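Local coordinates for protein UL16 (Human herpesvirus 5 strain ad169, PDB 2WY3), which helps cytomegalovirus escape natural killer cells by sequestering the stress ligands ULBP1 and ULBP2 inside the infected cell, away from the KLRK1 receptor, at residues Gly25-Leu30 with Ile125-Val130; Asp63-Gln68 with Leu98-Met103. All coordinates share one frame; numbering follows the deposited sequence.

Contact 1: Gly25-Leu30 with Ile125-Val130; sequences GETWTL and IERLYV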
loop_
_atom_site.group_PDB
_atom_site.type_symbol
_atom_site.label_atom_id
_atom_site.label_comp_id
_atom_site.label_asym_id
_atom_site.label_seq_id
_atom_site.Cartn_x
_atom_site.Cartn_y
_atom_site.Cartn_z
ATOM N N GLY B 25 -11.755 -0.108 -16.174
ATOM C CA GLY B 25 -12.633 0.332 -15.106
ATOM C C GLY B 25 -12.246 1.705 -14.568
ATOM O O GLY B 25 -13.094 2.488 -14.145
ATOM N N GLU B 26 -10.953 2.003 -14.596
ATOM C CA GLU B 26 -10.421 3.271 -14.103
ATOM C C GLU B 26 -9.114 3.466 -14.873
ATOM O O GLU B 26 -8.422 2.496 -15.156
ATOM C CB GLU B 26 -10.115 3.179 -12.611
ATOM C CG GLU B 26 -9.426 4.401 -12.046
ATOM C CD GLU B 26 -9.306 4.368 -10.534
ATOM O OE1 GLU B 26 -9.783 3.395 -9.903
ATOM O OE2 GLU B 26 -8.737 5.329 -9.975
ATOM N N THR B 27 -8.757 4.714 -15.173
ATOM C CA THR B 27 -7.561 4.976 -15.980
ATOM C C THR B 27 -6.951 6.342 -15.648
ATOM O O THR B 27 -7.670 7.342 -15.545
ATOM C CB THR B 27 -7.892 4.860 -17.483
ATOM O OG1 THR B 27 -6.714 5.063 -18.272
ATOM C CG2 THR B 27 -8.966 5.868 -17.872
ATOM N N TRP B 28 -5.633 6.376 -15.455
ATOM C CA TRP B 28 -4.947 7.595 -15.040
ATOM C C TRP B 28 -3.488 7.546 -15.434
ATOM O O TRP B 28 -3.023 6.530 -15.963
ATOM C CB TRP B 28 -5.105 7.820 -13.537
ATOM C CG TRP B 28 -4.569 6.716 -12.695
ATOM C CD1 TRP B 28 -4.908 5.390 -12.754
ATOM C CD2 TRP B 28 -3.607 6.839 -11.651
ATOM N NE1 TRP B 28 -4.207 4.681 -11.805
ATOM C CE2 TRP B 28 -3.405 5.550 -11.111
ATOM C CE3 TRP B 28 -2.906 7.916 -11.107
ATOM C CZ2 TRP B 28 -2.516 5.311 -10.070
ATOM C CZ3 TRP B 28 -2.028 7.675 -10.067
ATOM C CH2 TRP B 28 -1.841 6.384 -9.560
ATOM N N THR B 29 -2.786 8.662 -15.221
ATOM C CA THR B 29 -1.409 8.834 -15.694
ATOM C C THR B 29 -0.567 9.358 -14.533
ATOM O O THR B 29 -1.024 10.225 -13.770
ATOM C CB THR B 29 -1.329 9.862 -16.870
ATOM O OG1 THR B 29 -2.108 9.404 -17.978
ATOM C CG2 THR B 29 0.120 10.078 -17.331
ATOM N N LEU B 30 0.637 8.806 -14.374
ATOM C CA LEU B 30 1.615 9.335 -13.418
ATOM C C LEU B 30 2.838 9.818 -14.176
ATOM O O LEU B 30 3.282 9.154 -15.101
ATOM C CB LEU B 30 2.076 8.237 -12.456
ATOM C CG LEU B 30 1.091 7.937 -11.337
ATOM C CD1 LEU B 30 1.527 6.691 -10.575
ATOM C CD2 LEU B 30 1.012 9.151 -10.405
ATOM N N ILE B 125 -9.262 -3.892 -15.069
ATOM C CA ILE B 125 -9.910 -3.225 -13.932
ATOM C C ILE B 125 -9.296 -1.857 -13.668
ATOM O O ILE B 125 -9.964 -0.940 -13.175
ATOM C CB ILE B 125 -9.926 -4.093 -12.663
ATOM C CG1 ILE B 125 -8.514 -4.342 -12.143
ATOM C CG2 ILE B 125 -10.631 -5.415 -12.934
ATOM C CD1 ILE B 125 -8.516 -5.051 -10.789
ATOM N N GLU B 126 -8.028 -1.711 -14.019
ATOM C CA GLU B 126 -7.348 -0.422 -13.871
ATOM C C GLU B 126 -6.214 -0.309 -14.861
ATOM O O GLU B 126 -5.490 -1.273 -15.098
ATOM C CB GLU B 126 -6.800 -0.263 -12.446
ATOM C CG GLU B 126 -6.125 1.078 -12.205
ATOM C CD GLU B 126 -5.754 1.321 -10.738
ATOM O OE1 GLU B 126 -6.300 0.647 -9.828
ATOM O OE2 GLU B 126 -4.903 2.201 -10.503
ATOM N N ARG B 127 -6.066 0.875 -15.440
ATOM C CA ARG B 127 -4.999 1.135 -16.396
ATOM C C ARG B 127 -4.201 2.328 -15.902
ATOM O O ARG B 127 -4.770 3.364 -15.550
ATOM C CB ARG B 127 -5.586 1.433 -17.780
ATOM C CG ARG B 127 -4.583 2.075 -18.767
ATOM C CD ARG B 127 -5.235 2.196 -20.138
ATOM N NE ARG B 127 -5.410 0.885 -20.765
ATOM C CZ ARG B 127 -6.174 0.654 -21.827
ATOM N NH1 ARG B 127 -6.878 1.640 -22.381
ATOM N NH2 ARG B 127 -6.244 -0.571 -22.329
ATOM N N LEU B 128 -2.879 2.174 -15.849
ATOM C CA LEU B 128 -2.016 3.271 -15.433
ATOM C C LEU B 128 -1.031 3.571 -16.550
ATOM O O LEU B 128 -0.323 2.675 -17.011
ATOM C CB LEU B 128 -1.243 2.892 -14.164
ATOM C CG LEU B 128 -0.092 3.840 -13.836
ATOM C CD1 LEU B 128 -0.660 5.204 -13.386
ATOM C CD2 LEU B 128 0.835 3.222 -12.776
ATOM N N TYR B 129 -1.009 4.825 -16.997
ATOM C CA TYR B 129 0.041 5.276 -17.902
ATOM C C TYR B 129 1.176 5.876 -17.079
ATOM O O TYR B 129 0.933 6.650 -16.152
ATOM C CB TYR B 129 -0.503 6.337 -18.852
ATOM C CG TYR B 129 -1.392 5.788 -19.949
ATOM C CD1 TYR B 129 -0.840 5.221 -21.094
ATOM C CD2 TYR B 129 -2.778 5.873 -19.851
ATOM C CE1 TYR B 129 -1.653 4.745 -22.115
ATOM C CE2 TYR B 129 -3.608 5.388 -20.878
ATOM C CZ TYR B 129 -3.026 4.827 -21.998
ATOM O OH TYR B 129 -3.813 4.337 -23.014
ATOM N N VAL B 130 2.409 5.522 -17.437
ATOM C CA VAL B 130 3.610 6.007 -16.751
ATOM C C VAL B 130 4.465 6.793 -17.736
ATOM O O VAL B 130 4.749 6.315 -18.837
ATOM C CB VAL B 130 4.422 4.833 -16.196
ATOM C CG1 VAL B 130 5.787 5.303 -15.688
ATOM C CG2 VAL B 130 3.612 4.107 -15.097
#
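Four backbone hydrogen bonds join Glu-26, Trp-28 and Leu-30 to Arg-127 and Tyr-129. Arg-127 N gives to Glu-26 O at 2.9 Å and Trp-28 N to Arg-127 O at 3.1 Å; Tyr-129 N reaches Trp-28 O, and Leu-30 N Tyr-129 O, both at 2.8 Å. A side-chain bond is added: Trp-28 NE1 donates to Glu-126 OE2 (2.9 Å) on its anti side, tilted out of the carboxylate plane, which stands 47° from the indole. This is a parallel pairing at the border of a mixed sheet in an immunoglobulin-like sandwich: 27-31 is an edge strand within the chain, and 121-131 also pairs, antiparallel, with 110-118. Apolar packing gathers on the face of Trp-28 and Leu-128. A chi1 of 59° sets Trp-28 CG between the backbone N and the carbonyl carbon, and the indole reaches over the neighbouring strand, Leu-128 CD1 making a CH-pi contact 3.7 Å from the six-membered ring centroid. The same methyl lies 3.8 Å from Leu-30 CG. On the other face Thr-27 lies beside Arg-127, OG1 against CG and CD, and the guanidinium leads away to Asp-113 in a salt bridge. Thr-29 OG1 rests on Tyr-129 CB at 3.6 Å.

Contact 2: Asp63-Gln68 with Leu98-Met103; sequences DLWLYQ and LYTSRM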
loop_
_atom_site.group_PDB
_atom_site.type_symbol
_atom_site.label_atom_id
_atom_site.label_comp_id
_atom_site.label_asym_id
_atom_site.label_seq_id
_atom_site.Cartn_x
_atom_site.Cartn_y
_atom_site.Cartn_z
ATOM N N ASP B 63 4.986 -6.969 -21.782
ATOM C CA ASP B 63 5.440 -7.885 -20.751
ATOM C C ASP B 63 4.257 -8.224 -19.845
ATOM O O ASP B 63 3.197 -7.612 -19.937
ATOM C CB ASP B 63 6.566 -7.250 -19.934
ATOM C CG ASP B 63 7.502 -8.294 -19.314
ATOM O OD1 ASP B 63 7.219 -9.507 -19.431
ATOM O OD2 ASP B 63 8.529 -7.896 -18.726
ATOM N N LEU B 64 4.441 -9.201 -18.971
ATOM C CA LEU B 64 3.325 -9.698 -18.183
ATOM C C LEU B 64 3.833 -10.324 -16.903
ATOM O O LEU B 64 4.816 -11.054 -16.925
ATOM C CB LEU B 64 2.596 -10.778 -18.997
ATOM C CG LEU B 64 1.367 -11.440 -18.371
ATOM C CD1 LEU B 64 0.204 -10.447 -18.318
ATOM C CD2 LEU B 64 0.970 -12.696 -19.167
ATOM N N TRP B 65 3.171 -10.049 -15.785
ATOM C CA TRP B 65 3.373 -10.869 -14.601
ATOM C C TRP B 65 2.039 -11.400 -14.107
ATOM O O TRP B 65 1.011 -10.750 -14.296
ATOM C CB TRP B 65 4.189 -10.152 -13.505
ATOM C CG TRP B 65 3.532 -9.074 -12.637
ATOM C CD1 TRP B 65 3.521 -7.724 -12.867
ATOM C CD2 TRP B 65 2.908 -9.266 -11.349
ATOM N NE1 TRP B 65 2.899 -7.069 -11.812
ATOM C CE2 TRP B 65 2.515 -7.992 -10.874
ATOM C CE3 TRP B 65 2.641 -10.394 -10.556
ATOM C CZ2 TRP B 65 1.856 -7.813 -9.644
ATOM C CZ3 TRP B 65 1.978 -10.219 -9.334
ATOM C CH2 TRP B 65 1.593 -8.934 -8.895
ATOM N N LEU B 66 2.056 -12.592 -13.515
ATOM C CA LEU B 66 0.827 -13.304 -13.176
ATOM C C LEU B 66 0.843 -13.818 -11.736
ATOM O O LEU B 66 1.889 -14.158 -11.200
ATOM C CB LEU B 66 0.614 -14.498 -14.120
ATOM C CG LEU B 66 0.443 -14.190 -15.612
ATOM C CD1 LEU B 66 0.390 -15.487 -16.409
ATOM C CD2 LEU B 66 -0.813 -13.338 -15.843
ATOM N N TYR B 67 -0.348 -13.882 -11.143
ATOM C CA TYR B 67 -0.527 -14.214 -9.730
ATOM C C TYR B 67 -1.638 -15.251 -9.608
ATOM O O TYR B 67 -2.659 -15.154 -10.296
ATOM C CB TYR B 67 -0.919 -12.934 -8.988
ATOM C CG TYR B 67 -0.753 -12.946 -7.486
ATOM C CD1 TYR B 67 -1.862 -12.910 -6.643
ATOM C CD2 TYR B 67 0.517 -12.952 -6.910
ATOM C CE1 TYR B 67 -1.706 -12.897 -5.258
ATOM C CE2 TYR B 67 0.675 -12.933 -5.550
ATOM C CZ TYR B 67 -0.436 -12.896 -4.729
ATOM O OH TYR B 67 -0.259 -12.887 -3.366
ATOM N N GLN B 68 -1.435 -16.258 -8.762
ATOM C CA GLN B 68 -2.441 -17.299 -8.546
ATOM C C GLN B 68 -2.237 -17.928 -7.181
ATOM O O GLN B 68 -1.111 -18.282 -6.818
ATOM C CB GLN B 68 -2.337 -18.391 -9.623
ATOM C CG GLN B 68 -3.443 -19.471 -9.573
ATOM C CD GLN B 68 -3.151 -20.647 -10.501
ATOM O OE1 GLN B 68 -1.991 -20.939 -10.792
ATOM N NE2 GLN B 68 -4.203 -21.331 -10.963
ATOM N N LEU B 98 -2.763 -6.243 -6.140
ATOM C CA LEU B 98 -1.533 -6.501 -6.876
ATOM C C LEU B 98 -0.721 -5.208 -6.916
ATOM O O LEU B 98 -1.212 -4.173 -7.376
ATOM C CB LEU B 98 -1.843 -6.960 -8.306
ATOM C CG LEU B 98 -2.550 -8.304 -8.495
ATOM C CD1 LEU B 98 -2.466 -8.743 -9.950
ATOM C CD2 LEU B 98 -1.945 -9.368 -7.583
ATOM N N TYR B 99 0.520 -5.272 -6.444
ATOM C CA TYR B 99 1.399 -4.107 -6.409
ATOM C C TYR B 99 2.461 -4.210 -7.475
ATOM O O TYR B 99 3.174 -5.209 -7.544
ATOM C CB TYR B 99 2.123 -4.020 -5.058
ATOM C CG TYR B 99 1.262 -3.564 -3.920
ATOM C CD1 TYR B 99 1.364 -2.264 -3.430
ATOM C CD2 TYR B 99 0.346 -4.426 -3.326
ATOM C CE1 TYR B 99 0.583 -1.835 -2.377
ATOM C CE2 TYR B 99 -0.449 -3.998 -2.270
ATOM C CZ TYR B 99 -0.320 -2.698 -1.803
ATOM O OH TYR B 99 -1.104 -2.256 -0.766
ATOM N N THR B 100 2.568 -3.177 -8.304
ATOM C CA THR B 100 3.660 -3.070 -9.259
ATOM C C THR B 100 4.337 -1.720 -9.057
ATOM O O THR B 100 3.773 -0.681 -9.399
ATOM C CB THR B 100 3.151 -3.165 -10.716
ATOM O OG1 THR B 100 2.347 -4.351 -10.871
ATOM C CG2 THR B 100 4.336 -3.204 -11.692
ATOM N N SER B 101 5.534 -1.740 -8.484
ATOM C CA SER B 101 6.314 -0.521 -8.285
ATOM C C SER B 101 7.660 -0.709 -8.964
ATOM O O SER B 101 8.332 -1.711 -8.749
ATOM C CB SER B 101 6.498 -0.245 -6.784
ATOM O OG SER B 101 7.334 0.879 -6.561
ATOM N N ARG B 102 8.053 0.254 -9.789
ATOM C CA ARG B 102 9.289 0.142 -10.544
ATOM C C ARG B 102 9.963 1.491 -10.624
ATOM O O ARG B 102 9.301 2.526 -10.529
ATOM C CB ARG B 102 8.990 -0.320 -11.979
ATOM C CG ARG B 102 7.944 -1.410 -12.088
ATOM C CD ARG B 102 7.769 -1.835 -13.545
ATOM N NE ARG B 102 8.732 -2.859 -13.937
ATOM C CZ ARG B 102 8.915 -3.290 -15.183
ATOM N NH1 ARG B 102 8.227 -2.761 -16.191
ATOM N NH2 ARG B 102 9.806 -4.244 -15.425
ATOM N N MET B 103 11.275 1.476 -10.829
ATOM C CA MET B 103 11.994 2.689 -11.177
ATOM C C MET B 103 11.474 3.169 -12.525
ATOM O O MET B 103 11.211 2.362 -13.417
ATOM C CB MET B 103 13.503 2.426 -11.247
ATOM C CG MET B 103 14.069 1.938 -9.922
ATOM S SD MET B 103 15.858 1.703 -9.987
ATOM C CE MET B 103 16.000 0.507 -11.300
HETATM O O HOH W 1 9.091 -5.268 -18.063
#
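A chi1 of 76° sets Trp-65 CG between its backbone N and carbonyl carbon, bringing the NE1 edge of the indole to Thr-100, which turns OG1 beside its own backbone N (chi1 -53°). They meet in the one direct hydrogen bond between the segments: Trp-65 NE1 donates its N-H to Thr-100 OG1 at 2.9 Å, fairly straight, the oxygen practically in the indole plane. This bond helps fix the rotation of the buried ring and satisfies the ring's only polar atom. On the same indole, CZ2 comes 3.6 Å from Tyr-99 O.

Leu-98 packs on Trp-65 and Tyr-67, whose rings also meet, Tyr-67 CD2 lying at the indole edge. Its CD2 methyl touches Trp-65 CH2 at 3.8 Å and also stands over a face of Tyr-67, 4.1 Å from the ring centroid, in a CH-pi contact. At the other end a water bridges the charges, donating to Asp-63 OD2 (2.8 Å) and accepting from Arg-102 NH2 (2.9 Å). Arg-102 is held as well by Asn-82, Tyr-112 and the ring of Phe-53, and Phe-76 packs edge-to-face on Trp-65.

No backbone bond links the strands: their axes pass 9.7 Å apart and run roughly antiparallel at 152°. Side chains interlocking across such a gap form part of the interior between facing sheets characteristic of an immunoglobulin-like beta-sandwich.

The two contacts divide the work of building the sandwich. Contact 1 is made within one sheet, largely by backbone hydrogen bonds; contact 2 joins that sheet, through strand 62-68, to the facing one that holds 95-102. Their centres are 14 Å apart and their nearest atoms about 6 Å, so they do not touch, and both segments of contact 2 fall in the sequence between those of contact 1. Tyr-112 relates them: it bonds to Leu-128 through its backbone and to Arg-102 through its hydroxyl. Both also meet the other protein chain of the assembly, contact 1 by packing of Trp-28 and Leu-30, contact 2 through Tyr-67 and through Tyr-99, whose OH bonds to an acidic side chain there.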